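Local atomic coordinates of ESSB (PDB entry 2YNQ), a protein that is an integral membrane component of the type VII secretion system, represented here by its extracellular domain, and probably takes part in exporting WXG100-type proteins. Residues I13-L18 with T29-Y34; I43-A48 with Q76-W81. All coordinates share one frame; numbering follows the deposited sequence.

Contact 1 of 2, residues I13-L18 with T29-Y34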
loop_
_atom_site.group_PDB
_atom_site.type_symbol
_atom_site.label_atom_id
_atom_site.label_comp_id
_atom_site.label_asym_id
_atom_site.label_seq_id
_atom_site.Cartn_x
_atom_site.Cartn_y
_atom_site.Cartn_z
ATOM N N ILE D 13 -9.558 8.119 -25.792
ATOM C CA ILE D 13 -9.046 7.210 -26.796
ATOM C C ILE D 13 -7.638 6.828 -26.369
ATOM O O ILE D 13 -7.268 5.651 -26.374
ATOM C CB ILE D 13 -9.038 7.851 -28.218
ATOM C CG1 ILE D 13 -10.465 8.090 -28.743
ATOM C CG2 ILE D 13 -8.171 7.055 -29.198
ATOM C CD1 ILE D 13 -11.377 6.830 -28.835
ATOM N N GLN D 14 -6.869 7.828 -25.969
ATOM C CA GLN D 14 -5.499 7.594 -25.529
ATOM C C GLN D 14 -5.393 6.673 -24.297
ATOM O O GLN D 14 -4.542 5.785 -24.261
ATOM C CB GLN D 14 -4.781 8.925 -25.317
ATOM C CG GLN D 14 -3.345 8.801 -24.848
ATOM C CD GLN D 14 -2.686 10.177 -24.669
ATOM O OE1 GLN D 14 -2.860 11.077 -25.517
ATOM N NE2 GLN D 14 -1.946 10.354 -23.558
ATOM N N SER D 15 -6.271 6.853 -23.313
ATOM C CA SER D 15 -6.235 5.990 -22.134
ATOM C C SER D 15 -6.676 4.567 -22.460
ATOM O O SER D 15 -6.210 3.617 -21.823
ATOM C CB SER D 15 -7.050 6.566 -20.965
ATOM O OG SER D 15 -8.432 6.495 -21.204
ATOM N N THR D 16 -7.569 4.434 -23.443
ATOM C CA THR D 16 -8.017 3.144 -23.882
ATOM C C THR D 16 -6.835 2.428 -24.520
ATOM O O THR D 16 -6.564 1.268 -24.196
ATOM C CB THR D 16 -9.180 3.274 -24.862
ATOM O OG1 THR D 16 -10.319 3.758 -24.151
ATOM C CG2 THR D 16 -9.529 1.929 -25.497
ATOM N N GLU D 17 -6.105 3.124 -25.389
ATOM C CA GLU D 17 -4.945 2.532 -26.027
ATOM C C GLU D 17 -3.895 2.053 -25.011
ATOM O O GLU D 17 -3.241 1.029 -25.210
ATOM C CB GLU D 17 -4.341 3.509 -27.046
ATOM C CG GLU D 17 -3.013 3.058 -27.640
ATOM C CD GLU D 17 -2.548 3.908 -28.827
ATOM O OE1 GLU D 17 -3.318 4.773 -29.319
ATOM O OE2 GLU D 17 -1.409 3.697 -29.280
ATOM N N LEU D 18 -3.718 2.809 -23.934
ATOM C CA LEU D 18 -2.707 2.467 -22.927
ATOM C C LEU D 18 -3.221 1.354 -22.027
ATOM O O LEU D 18 -2.483 0.416 -21.720
ATOM C CB LEU D 18 -2.300 3.692 -22.115
ATOM C CG LEU D 18 -1.628 4.808 -22.922
ATOM C CD1 LEU D 18 -1.815 6.096 -22.148
ATOM C CD2 LEU D 18 -0.137 4.538 -23.205
ATOM N N THR D 29 -1.771 9.202 -15.596
ATOM C CA THR D 29 -1.354 10.551 -15.954
ATOM C C THR D 29 -2.128 11.142 -17.133
ATOM O O THR D 29 -2.340 12.355 -17.200
ATOM C CB THR D 29 0.169 10.685 -16.173
ATOM O OG1 THR D 29 0.574 9.778 -17.178
ATOM C CG2 THR D 29 0.930 10.361 -14.889
ATOM N N THR D 30 -2.596 10.293 -18.036
ATOM C CA THR D 30 -3.448 10.771 -19.132
ATOM C C THR D 30 -4.732 11.409 -18.608
ATOM O O THR D 30 -5.213 12.395 -19.157
ATOM C CB THR D 30 -3.763 9.633 -20.121
ATOM O OG1 THR D 30 -2.541 9.233 -20.742
ATOM C CG2 THR D 30 -4.753 10.072 -21.208
ATOM N N LEU D 31 -5.249 10.864 -17.514
ATOM C CA LEU D 31 -6.567 11.223 -17.057
ATOM C C LEU D 31 -6.559 12.106 -15.835
ATOM O O LEU D 31 -7.619 12.465 -15.341
ATOM C CB LEU D 31 -7.385 9.970 -16.793
ATOM C CG LEU D 31 -7.780 9.222 -18.054
ATOM C CD1 LEU D 31 -8.550 7.969 -17.716
ATOM C CD2 LEU D 31 -8.573 10.128 -19.030
ATOM N N GLU D 32 -5.374 12.491 -15.363
ATOM C CA GLU D 32 -5.251 13.144 -14.068
ATOM C C GLU D 32 -5.982 14.489 -13.948
ATOM O O GLU D 32 -6.470 14.820 -12.874
ATOM C CB GLU D 32 -3.786 13.271 -13.670
ATOM C CG GLU D 32 -3.010 14.283 -14.482
ATOM C CD GLU D 32 -1.497 14.186 -14.290
ATOM O OE1 GLU D 32 -1.042 13.420 -13.394
ATOM O OE2 GLU D 32 -0.776 14.877 -15.058
ATOM N N ASP D 33 -6.083 15.253 -15.034
ATOM C CA ASP D 33 -6.760 16.550 -14.974
ATOM C C ASP D 33 -8.272 16.464 -15.113
ATOM O O ASP D 33 -8.946 17.493 -15.193
ATOM C CB ASP D 33 -6.219 17.494 -16.043
ATOM C CG ASP D 33 -4.754 17.834 -15.834
ATOM O OD1 ASP D 33 -4.311 17.885 -14.666
ATOM O OD2 ASP D 33 -4.040 18.045 -16.844
ATOM N N TYR D 34 -8.797 15.245 -15.148
ATOM C CA TYR D 34 -10.200 15.023 -15.463
ATOM C C TYR D 34 -10.991 14.518 -14.252
ATOM O O TYR D 34 -10.483 13.709 -13.467
ATOM C CB TYR D 34 -10.339 14.043 -16.640
ATOM C CG TYR D 34 -9.748 14.567 -17.939
ATOM C CD1 TYR D 34 -10.406 15.543 -18.672
ATOM C CD2 TYR D 34 -8.518 14.098 -18.424
ATOM C CE1 TYR D 34 -9.866 16.034 -19.841
ATOM C CE2 TYR D 34 -7.973 14.589 -19.588
ATOM C CZ TYR D 34 -8.653 15.555 -20.292
ATOM O OH TYR D 34 -8.156 16.057 -21.462
#
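Thr30 OG1 is shared by several groups between helix 7-19 and helix 24-31. It hydrogen-bonds back to the carbonyl O of Asp26, one turn earlier in its own helix, and Gln14 NE2 gives Thr30 OG1 a weak bond at 3.1 Å, bent to 134° at the hydrogen. Leu18 adds an apolar neighbour, its CD1 lying 3.5 Å from Thr30 OG1. The Gln14 amide gets there because its CG stands anti to the backbone N (chi1 180°) and the chain runs on straight through chi2, carrying the amide across the Thr30 side chain. There NE2 also passes 3.7 Å from Thr30 CG2. With OG1 beside the backbone N (chi1 -65°), the CG2 methyl stands anti to that N and faces the helix of Gln14 and Ser15, approaching Ser15 CB to 4.2 Å. The two helices follow each other in the chain and run roughly opposite ways, forming a helical hairpin whose closest backbone approach is Ser15 CA to Thr30 CA, 6.3 Å. Deeper in, the contact turns apolar on the side of helix 24-31: Leu31 CD1 rests 3.8 Å from Ser15 CB and about as far from the hydroxyl. Ser15 OG, although buried, is well supplied with partners, hydrogen-bonding to Glu46 OE1 and to the carbonyl O of Tyr12, with a weak bond to that of Ala11. A type I beta turn from Leu31 to Tyr34 follows, with Tyr34 N bonded to Leu31 O at 3.0 Å. Arg86 reaches this turn from outside, with NH1 bound to Tyr34 O and NH2 more weakly to Leu31 O, while the Tyr34 side chain packs on Lys8 and Ala11 of helix 7-19.

Contact 2 of 2, residues I43-A48 with Q76-W81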
loop_
_atom_site.group_PDB
_atom_site.type_symbol
_atom_site.label_atom_id
_atom_site.label_comp_id
_atom_site.label_asym_id
_atom_site.label_seq_id
_atom_site.Cartn_x
_atom_site.Cartn_y
_atom_site.Cartn_z
ATOM N N ILE D 43 -14.537 4.285 -19.071
ATOM C CA ILE D 43 -13.332 5.048 -18.749
ATOM C C ILE D 43 -13.113 5.041 -17.221
ATOM O O ILE D 43 -11.994 4.839 -16.747
ATOM C CB ILE D 43 -13.375 6.493 -19.335
ATOM C CG1 ILE D 43 -13.612 6.484 -20.867
ATOM C CG2 ILE D 43 -12.149 7.294 -18.929
ATOM C CD1 ILE D 43 -12.596 5.709 -21.722
ATOM N N GLN D 44 -14.187 5.222 -16.455
ATOM C CA GLN D 44 -14.110 4.978 -15.025
ATOM C C GLN D 44 -13.487 3.602 -14.730
ATOM O O GLN D 44 -12.666 3.475 -13.816
ATOM C CB GLN D 44 -15.494 5.095 -14.377
ATOM C CG GLN D 44 -16.077 6.506 -14.364
ATOM C CD GLN D 44 -17.514 6.506 -13.881
ATOM O OE1 GLN D 44 -18.230 5.518 -14.053
ATOM N NE2 GLN D 44 -17.947 7.613 -13.283
ATOM N N TYR D 45 -13.871 2.591 -15.518
ATOM C CA TYR D 45 -13.364 1.225 -15.373
ATOM C C TYR D 45 -11.865 1.163 -15.588
ATOM O O TYR D 45 -11.144 0.541 -14.797
ATOM C CB TYR D 45 -14.058 0.275 -16.364
ATOM C CG TYR D 45 -13.408 -1.091 -16.457
ATOM C CD1 TYR D 45 -13.493 -1.989 -15.399
ATOM C CD2 TYR D 45 -12.690 -1.481 -17.599
ATOM C CE1 TYR D 45 -12.879 -3.243 -15.470
ATOM C CE2 TYR D 45 -12.072 -2.734 -17.686
ATOM C CZ TYR D 45 -12.170 -3.619 -16.617
ATOM O OH TYR D 45 -11.571 -4.879 -16.655
ATOM N N GLU D 46 -11.405 1.799 -16.668
ATOM C CA GLU D 46 -9.992 1.837 -17.013
ATOM C C GLU D 46 -9.174 2.491 -15.905
ATOM O O GLU D 46 -8.136 1.945 -15.493
ATOM C CB GLU D 46 -9.750 2.575 -18.344
ATOM C CG GLU D 46 -10.286 1.854 -19.590
ATOM C CD GLU D 46 -10.174 2.697 -20.890
ATOM O OE1 GLU D 46 -9.472 3.734 -20.923
ATOM O OE2 GLU D 46 -10.799 2.317 -21.904
ATOM N N LEU D 47 -9.628 3.657 -15.442
ATOM C CA LEU D 47 -8.915 4.433 -14.427
ATOM C C LEU D 47 -8.889 3.694 -13.086
ATOM O O LEU D 47 -7.834 3.502 -12.482
ATOM C CB LEU D 47 -9.557 5.815 -14.264
ATOM C CG LEU D 47 -8.776 6.844 -13.433
ATOM C CD1 LEU D 47 -7.291 6.928 -13.873
ATOM C CD2 LEU D 47 -9.448 8.237 -13.474
ATOM N N ALA D 48 -10.058 3.218 -12.674
ATOM C CA ALA D 48 -10.201 2.556 -11.404
ATOM C C ALA D 48 -9.390 1.285 -11.411
ATOM O O ALA D 48 -8.704 0.991 -10.427
ATOM C CB ALA D 48 -11.662 2.289 -11.089
ATOM N N GLN D 76 -19.849 3.482 -7.767
ATOM C CA GLN D 76 -19.343 3.935 -6.473
ATOM C C GLN D 76 -18.024 3.296 -6.069
ATOM O O GLN D 76 -17.130 3.977 -5.559
ATOM C CB GLN D 76 -20.374 3.702 -5.389
ATOM C CG GLN D 76 -21.571 4.626 -5.466
ATOM C CD GLN D 76 -22.674 4.166 -4.537
ATOM O OE1 GLN D 76 -23.264 4.970 -3.803
ATOM N NE2 GLN D 76 -22.947 2.852 -4.540
ATOM N N TYR D 77 -17.895 2.000 -6.326
ATOM C CA TYR D 77 -16.653 1.279 -6.083
ATOM C C TYR D 77 -15.514 1.780 -6.946
ATOM O O TYR D 77 -14.374 1.880 -6.477
ATOM C CB TYR D 77 -16.842 -0.224 -6.253
ATOM C CG TYR D 77 -17.530 -0.868 -5.071
ATOM C CD1 TYR D 77 -16.793 -1.265 -3.949
ATOM C CD2 TYR D 77 -18.927 -1.065 -5.059
ATOM C CE1 TYR D 77 -17.423 -1.847 -2.846
ATOM C CE2 TYR D 77 -19.564 -1.656 -3.947
ATOM C CZ TYR D 77 -18.790 -2.037 -2.851
ATOM O OH TYR D 77 -19.371 -2.633 -1.751
ATOM N N MET D 78 -15.824 2.122 -8.189
ATOM C CA MET D 78 -14.832 2.698 -9.072
ATOM C C MET D 78 -14.392 4.054 -8.563
ATOM O O MET D 78 -13.195 4.340 -8.507
ATOM C CB MET D 78 -15.384 2.799 -10.496
ATOM C CG MET D 78 -15.594 1.418 -11.130
ATOM S SD MET D 78 -16.219 1.522 -12.820
ATOM C CE MET D 78 -16.600 -0.197 -13.138
ATOM N N LEU D 79 -15.354 4.879 -8.153
ATOM C CA LEU D 79 -15.048 6.198 -7.623
ATOM C C LEU D 79 -14.233 6.101 -6.349
ATOM O O LEU D 79 -13.266 6.848 -6.175
ATOM C CB LEU D 79 -16.324 7.014 -7.399
ATOM C CG LEU D 79 -17.041 7.425 -8.693
ATOM C CD1 LEU D 79 -18.442 8.079 -8.421
ATOM C CD2 LEU D 79 -16.140 8.321 -9.553
ATOM N N TYR D 80 -14.597 5.165 -5.471
ATOM C CA TYR D 80 -13.830 4.922 -4.257
ATOM C C TYR D 80 -12.347 4.723 -4.583
ATOM O O TYR D 80 -11.492 5.415 -4.035
ATOM C CB TYR D 80 -14.350 3.700 -3.520
ATOM C CG TYR D 80 -13.474 3.330 -2.352
ATOM C CD1 TYR D 80 -13.704 3.876 -1.099
ATOM C CD2 TYR D 80 -12.399 2.440 -2.499
ATOM C CE1 TYR D 80 -12.889 3.548 -0.008
ATOM C CE2 TYR D 80 -11.585 2.104 -1.414
ATOM C CZ TYR D 80 -11.838 2.671 -0.170
ATOM O OH TYR D 80 -11.061 2.372 0.934
ATOM N N TRP D 81 -12.048 3.785 -5.481
ATOM C CA TRP D 81 -10.656 3.460 -5.770
ATOM C C TRP D 81 -9.921 4.572 -6.496
ATOM O O TRP D 81 -8.715 4.765 -6.291
ATOM C CB TRP D 81 -10.542 2.116 -6.505
ATOM C CG TRP D 81 -10.794 0.987 -5.534
ATOM C CD1 TRP D 81 -11.898 0.183 -5.467
ATOM C CD2 TRP D 81 -9.939 0.596 -4.438
ATOM N NE1 TRP D 81 -11.775 -0.695 -4.408
ATOM C CE2 TRP D 81 -10.574 -0.473 -3.775
ATOM C CE3 TRP D 81 -8.692 1.039 -3.970
ATOM C CZ2 TRP D 81 -10.010 -1.104 -2.655
ATOM C CZ3 TRP D 81 -8.129 0.412 -2.858
ATOM C CH2 TRP D 81 -8.791 -0.649 -2.215
#
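Van der Waals packing joins Met78 of helix 75-85 to Gln44, Tyr45 and Ala48 of helix 41-53. The axes of the two segments pass 9.0 Å apart at 40°. Backbones come closest at Ala48, whose small side chain lets its CA approach Met78 CA to 5.2 Å; Ala48 CB sits 3.8 Å from Met78 CB and 3.6 Å from Met78 O. Extended beyond CG (chi2 -179°, chi3 -171°), the Met78 chain lies across the opposing helix. Its sulfur touches backbone as much as side chain: SD is 3.7 Å from Tyr45 N and 4.0 Å from Gln44 CB. The terminal methyl goes further, with CE 4.1 Å from Tyr45 CB and near the ring plane, at the edge of the tyrosine. Cutting Met78 back to an alanine would probably open a gap where the sulfur lay against the Gln44-Tyr45 backbone and leave Tyr45 CB without its methyl neighbour.

The polar ends of Gln44 and Trp81 are bonded outside the two segments. Gln44 NE2, 4.2 Å from Leu79 CD2, hydrogen-bonds to Pro36 O and Glu75 OE2, and Trp81 NE1 to Ser66 O. Among the neighbouring helices this buried pair is central: Ile43 and Glu46 reach helix 7-19, while Leu79 and Tyr80 pack on helix 89-99, and Tyr80 and Trp81 on helix 102-118.

In the fold
Contact 1 closes before contact 2 opens along the chain, and their centres lie about 13 Å apart. Helix 41-53 joins them: its Glu46, which takes no part in the packing on 76-81, probably hydrogen-bonds to two hydroxyls of segment 13-18, with OE2 2.7 Å from Thr16 OG1 and OE1 3.0 Å from Ser15 OG. Beside these bonds, Leu31 CD1 packs 3.9 Å from Ile43 CG2. The helices thus stack in sequence, contact 1 toward the edge of the chain and contact 2 nearer its centre. Sodium stays beyond ligating distance of both side chains nearby: Leu18 is about 9 Å from one bound ion and Trp81 about 7 Å from another. One sodium site is formed by Arg62, Val65 and Asn67.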